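YbbR family protein (Desulfitobacterium hafniense, PDB 3LYW) is of unknown function; this fragment is probably one YbbR domain of a longer protein of that family. Local coordinates at residues L9-T14 with T22-V27. Sequence-based numbering, arbitrary orientation.
Sequences LIAKNT and TKLPSV
L9 meets L24 and P25 where two antiparallel strands of the mixed beta sheet in this all-beta YbbR fragment part from each other: strand 4-12 runs on, while the chain from T22 leads into strand 26-33. The evidence for the parting is in the backbone. V27 still shares backbone hydrogen bonding with L7, whereas no direct hydrogen bond joins 9-14 to 22-27, although the CA atoms of L9 and S26 lie 5.7 Å apart. Further along, the 4-12 strand keeps its pairing on strand 44-48, through I10 and K12.

Water takes the place of a direct bond. It accepts from L9 N at 2.7 Å and donates to L24 O at 3.3 Å, the second bond being the longer, so the two chains are bridged through a single molecule just where they separate.

Apolar contacts do the rest. CB of L9 approaches CB of L24 to 4.0 Å, and both CA–CB bonds point across the gap. With chi1 at -173° placing CG of L9 beside the carbonyl carbon, the isobutyl group runs alongside the opposing chain: CD2 reaches CD of the P25 ring, while CD1 turns to CG2 of V27 at 4.2 Å. L9 is buried, with A45 and V79 of flanking strands also touching its side chain. L24 heads instead along the 9-14 strand toward A11, its CD1 lying 4.3 Å from CB of A11, and L81 of strand 69-85 packs on it as well.

Two carbonyl oxygens are in close van der Waals contact with these alkyl groups. P25 O comes within 3.2 Å of CB of L9, and in the reverse sense L9 O lies 3.3 Å from CD1 of L24.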
loop_
_atom_site.group_PDB
_atom_site.type_symbol
_atom_site.label_atom_id
_atom_site.label_comp_id
_atom_site.label_asym_id
_atom_site.label_seq_id
_atom_site.Cartn_x
_atom_site.Cartn_y
_atom_site.Cartn_z
ATOM N N LEU A 9 -3.200 3.808 1.127
ATOM C CA LEU A 9 -3.012 2.530 0.449
ATOM C C LEU A 9 -3.736 2.495 -0.888
ATOM O O LEU A 9 -4.906 2.858 -0.980
ATOM C CB LEU A 9 -3.513 1.391 1.342
ATOM C CG LEU A 9 -3.245 -0.044 0.862
ATOM C CD1 LEU A 9 -1.758 -0.251 0.641
ATOM C CD2 LEU A 9 -3.771 -1.032 1.885
ATOM N N ILE A 10 -3.021 2.062 -1.919
ATOM C CA ILE A 10 -3.550 1.987 -3.275
ATOM C C ILE A 10 -3.544 0.560 -3.800
ATOM O O ILE A 10 -2.616 -0.207 -3.535
ATOM C CB ILE A 10 -2.714 2.853 -4.232
ATOM C CG1 ILE A 10 -2.846 4.319 -3.831
ATOM C CG2 ILE A 10 -3.162 2.639 -5.672
ATOM C CD1 ILE A 10 -4.286 4.782 -3.699
ATOM N N ALA A 11 -4.587 0.198 -4.536
ATOM C CA ALA A 11 -4.642 -1.148 -5.079
ATOM C C ALA A 11 -4.148 -1.140 -6.518
ATOM O O ALA A 11 -4.551 -0.292 -7.300
ATOM C CB ALA A 11 -6.060 -1.669 -5.020
ATOM N N LYS A 12 -3.269 -2.077 -6.858
ATOM C CA LYS A 12 -2.768 -2.175 -8.224
ATOM C C LYS A 12 -3.281 -3.461 -8.879
ATOM O O LYS A 12 -3.549 -4.462 -8.209
ATOM C CB LYS A 12 -1.241 -2.164 -8.233
ATOM C CG LYS A 12 -0.618 -0.944 -7.590
ATOM C CD LYS A 12 -0.834 0.325 -8.411
ATOM C CE LYS A 12 -0.059 1.495 -7.805
ATOM N NZ LYS A 12 -0.255 2.763 -8.559
ATOM N N ASN A 13 -3.433 -3.414 -10.196
ATOM C CA ASN A 13 -3.898 -4.544 -10.971
ATOM C C ASN A 13 -5.213 -5.156 -10.509
ATOM O O ASN A 13 -5.379 -6.373 -10.525
ATOM C CB ASN A 13 -2.797 -5.602 -11.020
ATOM C CG ASN A 13 -1.496 -5.049 -11.573
ATOM O OD1 ASN A 13 -0.486 -5.004 -10.880
ATOM N ND2 ASN A 13 -1.522 -4.614 -12.821
ATOM N N THR A 14 -6.150 -4.308 -10.095
ATOM C CA THR A 14 -7.457 -4.792 -9.675
ATOM C C THR A 14 -8.065 -5.452 -10.910
ATOM O O THR A 14 -8.178 -4.824 -11.958
ATOM C CB THR A 14 -8.379 -3.635 -9.238
ATOM O OG1 THR A 14 -7.825 -2.983 -8.087
ATOM C CG2 THR A 14 -9.775 -4.163 -8.896
ATOM N N THR A 22 -13.868 -3.358 0.292
ATOM C CA THR A 22 -13.261 -2.885 1.537
ATOM C C THR A 22 -12.582 -1.515 1.423
ATOM O O THR A 22 -11.904 -1.233 0.442
ATOM C CB THR A 22 -12.198 -3.896 2.017
ATOM O OG1 THR A 22 -12.671 -5.227 1.787
ATOM C CG2 THR A 22 -11.905 -3.719 3.478
ATOM N N LYS A 23 -12.764 -0.671 2.435
ATOM C CA LYS A 23 -12.131 0.649 2.462
ATOM C C LYS A 23 -10.671 0.387 2.814
ATOM O O LYS A 23 -10.384 -0.263 3.809
ATOM C CB LYS A 23 -12.773 1.517 3.544
ATOM C CG LYS A 23 -12.274 2.962 3.589
ATOM C CD LYS A 23 -13.004 3.740 4.677
ATOM C CE LYS A 23 -12.618 5.222 4.677
ATOM N NZ LYS A 23 -11.161 5.416 4.895
ATOM N N LEU A 24 -9.747 0.876 1.998
ATOM C CA LEU A 24 -8.327 0.648 2.261
ATOM C C LEU A 24 -7.805 1.502 3.411
ATOM O O LEU A 24 -7.941 2.723 3.386
ATOM C CB LEU A 24 -7.513 0.913 0.993
ATOM C CG LEU A 24 -7.936 0.061 -0.208
ATOM C CD1 LEU A 24 -7.055 0.376 -1.405
ATOM C CD2 LEU A 24 -7.834 -1.407 0.163
ATOM N N PRO A 25 -7.198 0.869 4.434
ATOM C CA PRO A 25 -6.665 1.599 5.585
ATOM C C PRO A 25 -5.401 2.352 5.218
ATOM O O PRO A 25 -4.848 2.143 4.140
ATOM C CB PRO A 25 -6.410 0.491 6.597
ATOM C CG PRO A 25 -5.975 -0.638 5.714
ATOM C CD PRO A 25 -6.988 -0.580 4.596
ATOM N N SER A 26 -4.977 3.251 6.099
ATOM C CA SER A 26 -3.759 4.012 5.879
ATOM C C SER A 26 -2.636 3.115 6.375
ATOM O O SER A 26 -2.887 2.140 7.080
ATOM C CB SER A 26 -3.777 5.323 6.671
ATOM O OG SER A 26 -3.941 5.089 8.061
ATOM N N VAL A 27 -1.409 3.448 6.009
ATOM C CA VAL A 27 -0.252 2.651 6.385
ATOM C C VAL A 27 0.829 3.515 7.038
ATOM O O VAL A 27 1.126 4.615 6.553
ATOM C CB VAL A 27 0.354 1.976 5.138
ATOM C CG1 VAL A 27 1.589 1.197 5.521
ATOM C CG2 VAL A 27 -0.667 1.063 4.497
HETATM O O HOH W 1 -5.355 4.582 2.624
#